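Local coordinates for protein salicylaldehyde dehydrogenase NahF (Pseudomonas putida, PDB 4JZ6) that probably oxidises salicylaldehyde to salicylate with NAD+ and water, a step in the bacterial degradation of naphthalene, at residues T304-V309 against I401-R406. Residues are numbered along the deposited sequence; the frame is centred on the assembly and turned at random.
Sequences TERLVV and ITVVIR
Strands 306-309 and 401-406 run side by side in parallel, their axes 4.6 Å apart at closest approach and inclined by 20°. Leu307 reaches across with both backbone polar groups: its N donates to Val403 O (2.7 Å), nearly in line with that carbonyl, and its O accepts from Ile405 N (3.0 Å). Glu305 O, taking Val403 N, and Val309 N, giving to Ile405 O, complete the ladder. At the N-terminal end of the pair, the hydroxyl of Thr402 donates to Thr304 O (2.7 Å), arriving above the carbonyl plane; OG1 lies anti to the backbone N (chi1 -162°), which directs it at the 304-309 segment. Leu307 CD2 packs on Thr402 CG2 at 3.7 Å, the two side chains crossing at about a right angle. On the same face, Val309 CG2 meets Val404 CG1 at 3.7 Å and also touches Arg406 CG. The other face carries Arg306, whose extended chain runs past Val403 CG2, while Ile405 CD1 lies over one face of the guanidinium, 3.7 Å from Arg306 NE. That guanidinium is held beyond the pair by Tyr393 O, Ile416 O and a salt bridge to Asp419. Within the aldehyde dehydrogenase fold these are central strands of a seven-stranded sheet, flanked by strands 273-276 and 381-384; helix 311-327 covers the Leu307 and Val309 face through Phe321, Phe317 and Ala314.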
ATOM      1  N   THR A 304       7.782 -22.260 -12.116  1.00 23.55           N
ATOM      2  CA  THR A 304       7.872 -23.261 -11.069  1.00 23.31           C
ATOM      3  C   THR A 304       9.333 -23.464 -10.683  1.00 31.16           C
ATOM      4  O   THR A 304      10.095 -24.082 -11.426  1.00 29.67           O
ATOM      5  CB  THR A 304       7.290 -24.587 -11.549  1.00 23.56           C
ATOM      6  OG1 THR A 304       6.018 -24.351 -12.165  1.00 23.07           O
ATOM      7  CG2 THR A 304       7.128 -25.537 -10.385  1.00 23.83           C
ATOM      8  N   GLU A 305       9.727 -22.931  -9.528  1.00 31.87           N
ATOM      9  CA  GLU A 305      11.120 -23.016  -9.095  1.00 24.64           C
ATOM     10  C   GLU A 305      11.349 -24.132  -8.081  1.00 36.61           C
ATOM     11  O   GLU A 305      12.482 -24.534  -7.835  1.00 25.86           O
ATOM     12  CB  GLU A 305      11.596 -21.679  -8.526  1.00 28.15           C
ATOM     13  CG  GLU A 305      11.515 -20.526  -9.514  1.00 29.20           C
ATOM     14  CD  GLU A 305      12.811 -19.743  -9.611  1.00 32.07           C
ATOM     15  OE1 GLU A 305      13.760 -20.071  -8.868  1.00 34.19           O
ATOM     16  OE2 GLU A 305      12.883 -18.806 -10.437  1.00 34.64           O
ATOM     17  N   ARG A 306      10.267 -24.627  -7.491  1.00 24.87           N
ATOM     18  CA  ARG A 306      10.344 -25.748  -6.563  1.00 27.15           C
ATOM     19  C   ARG A 306       9.319 -26.808  -6.928  1.00 31.24           C
ATOM     20  O   ARG A 306       8.204 -26.493  -7.350  1.00 33.49           O
ATOM     21  CB  ARG A 306      10.056 -25.292  -5.132  1.00 25.30           C
ATOM     22  CG  ARG A 306      11.184 -24.580  -4.421  1.00 25.68           C
ATOM     23  CD  ARG A 306      10.610 -23.789  -3.267  1.00 25.38           C
ATOM     24  NE  ARG A 306      11.572 -23.552  -2.198  1.00 36.99           N
ATOM     25  CZ  ARG A 306      11.229 -23.287  -0.939  1.00 35.29           C
ATOM     26  NH1 ARG A 306       9.946 -23.229  -0.596  1.00 25.55           N
ATOM     27  NH2 ARG A 306      12.164 -23.086  -0.021  1.00 31.05           N
ATOM     28  N   LEU A 307       9.706 -28.065  -6.750  1.00 28.36           N
ATOM     29  CA  LEU A 307       8.767 -29.168  -6.791  1.00 26.11           C
ATOM     30  C   LEU A 307       8.823 -29.849  -5.428  1.00 31.47           C
ATOM     31  O   LEU A 307       9.705 -30.683  -5.190  1.00 28.83           O
ATOM     32  CB  LEU A 307       9.157 -30.171  -7.882  1.00 36.73           C
ATOM     33  CG  LEU A 307       8.986 -29.856  -9.376  1.00 34.51           C
ATOM     34  CD1 LEU A 307       7.553 -29.454  -9.678  1.00 34.08           C
ATOM     35  CD2 LEU A 307       9.956 -28.787  -9.865  1.00 30.72           C
ATOM     36  N   VAL A 308       7.919 -29.488  -4.517  1.00 26.53           N
ATOM     37  CA  VAL A 308       7.883 -30.182  -3.223  1.00 26.85           C
ATOM     38  C   VAL A 308       7.011 -31.442  -3.312  1.00 27.16           C
ATOM     39  O   VAL A 308       5.791 -31.378  -3.475  1.00 26.74           O
ATOM     40  CB  VAL A 308       7.554 -29.246  -1.999  1.00 26.58           C
ATOM     41  CG1 VAL A 308       8.313 -27.938  -2.113  1.00 26.25           C
ATOM     42  CG2 VAL A 308       6.091 -28.964  -1.876  1.00 26.02           C
ATOM     43  N   VAL A 309       7.669 -32.596  -3.261  1.00 27.98           N
ATOM     44  CA  VAL A 309       6.997 -33.865  -3.510  1.00 42.21           C
ATOM     45  C   VAL A 309       7.088 -34.808  -2.314  1.00 44.25           C
ATOM     46  O   VAL A 309       8.100 -34.851  -1.614  1.00 29.75           O
ATOM     47  CB  VAL A 309       7.572 -34.565  -4.761  1.00 42.57           C
ATOM     48  CG1 VAL A 309       7.379 -33.701  -5.987  1.00 39.42           C
ATOM     49  CG2 VAL A 309       9.038 -34.844  -4.573  1.00 51.03           C
ATOM     50  N   ILE A 401      16.018 -24.068 -15.138  1.00 28.42           N
ATOM     51  CA  ILE A 401      16.447 -24.968 -14.081  1.00 32.21           C
ATOM     52  C   ILE A 401      15.385 -24.936 -12.988  1.00 31.60           C
ATOM     53  O   ILE A 401      14.710 -23.922 -12.807  1.00 27.55           O
ATOM     54  CB  ILE A 401      17.832 -24.566 -13.518  1.00 28.97           C
ATOM     55  CG1 ILE A 401      18.314 -25.579 -12.477  1.00 29.52           C
ATOM     56  CG2 ILE A 401      17.797 -23.165 -12.941  1.00 28.53           C
ATOM     57  CD1 ILE A 401      19.687 -25.278 -11.905  1.00 30.35           C
ATOM     58  N   THR A 402      15.215 -26.055 -12.290  1.00 27.75           N
ATOM     59  CA  THR A 402      14.250 -26.142 -11.203  1.00 28.52           C
ATOM     60  C   THR A 402      14.676 -27.221 -10.198  1.00 34.97           C
ATOM     61  O   THR A 402      15.438 -28.135 -10.540  1.00 28.58           O
ATOM     62  CB  THR A 402      12.824 -26.399 -11.741  1.00 26.56           C
ATOM     63  OG1 THR A 402      11.861 -26.066 -10.735  1.00 25.96           O
ATOM     64  CG2 THR A 402      12.652 -27.852 -12.169  1.00 27.03           C
ATOM     65  N   VAL A 403      14.196 -27.104  -8.958  1.00 27.56           N
ATOM     66  CA  VAL A 403      14.641 -27.990  -7.882  1.00 28.21           C
ATOM     67  C   VAL A 403      13.532 -28.841  -7.259  1.00 28.08           C
ATOM     68  O   VAL A 403      12.380 -28.411  -7.142  1.00 27.29           O
ATOM     69  CB  VAL A 403      15.365 -27.215  -6.757  1.00 29.57           C
ATOM     70  CG1 VAL A 403      16.532 -26.429  -7.323  1.00 28.80           C
ATOM     71  CG2 VAL A 403      14.404 -26.297  -6.025  1.00 27.67           C
ATOM     72  N   VAL A 404      13.898 -30.057  -6.867  1.00 28.76           N
ATOM     73  CA  VAL A 404      12.982 -30.961  -6.188  1.00 29.09           C
ATOM     74  C   VAL A 404      13.317 -31.041  -4.703  1.00 30.59           C
ATOM     75  O   VAL A 404      14.434 -31.406  -4.328  1.00 30.02           O
ATOM     76  CB  VAL A 404      13.042 -32.383  -6.777  1.00 29.41           C
ATOM     77  CG1 VAL A 404      11.898 -33.218  -6.252  1.00 29.37           C
ATOM     78  CG2 VAL A 404      13.002 -32.331  -8.289  1.00 32.83           C
ATOM     79  N   ILE A 405      12.351 -30.686  -3.859  1.00 28.76           N
ATOM     80  CA  ILE A 405      12.495 -30.888  -2.425  1.00 29.24           C
ATOM     81  C   ILE A 405      11.529 -31.974  -1.982  1.00 29.42           C
ATOM     82  O   ILE A 405      10.319 -31.857  -2.172  1.00 28.81           O
ATOM     83  CB  ILE A 405      12.204 -29.610  -1.632  1.00 28.73           C
ATOM     84  CG1 ILE A 405      13.007 -28.438  -2.202  1.00 28.48           C
ATOM     85  CG2 ILE A 405      12.533 -29.830  -0.169  1.00 29.40           C
ATOM     86  CD1 ILE A 405      12.524 -27.085  -1.734  1.00 27.82           C
ATOM     87  N   ARG A 406      12.070 -33.044  -1.417  1.00 30.35           N
ATOM     88  CA  ARG A 406      11.247 -34.151  -0.965  1.00 30.70           C
ATOM     89  C   ARG A 406      10.779 -33.892   0.459  1.00 34.45           C
ATOM     90  O   ARG A 406      11.479 -33.251   1.245  1.00 31.03           O
ATOM     91  CB  ARG A 406      12.028 -35.460  -1.047  1.00 33.50           C
ATOM     92  CG  ARG A 406      12.314 -35.906  -2.467  1.00 31.72           C
ATOM     93  CD  ARG A 406      13.500 -36.843  -2.539  1.00 32.77           C
ATOM     94  NE  ARG A 406      13.764 -37.267  -3.909  1.00 32.92           N
ATOM     95  CZ  ARG A 406      13.547 -38.494  -4.372  1.00 34.93           C
ATOM     96  NH1 ARG A 406      13.818 -38.778  -5.640  1.00 34.57           N
ATOM     97  NH2 ARG A 406      13.073 -39.442  -3.571  1.00 38.28           N
TER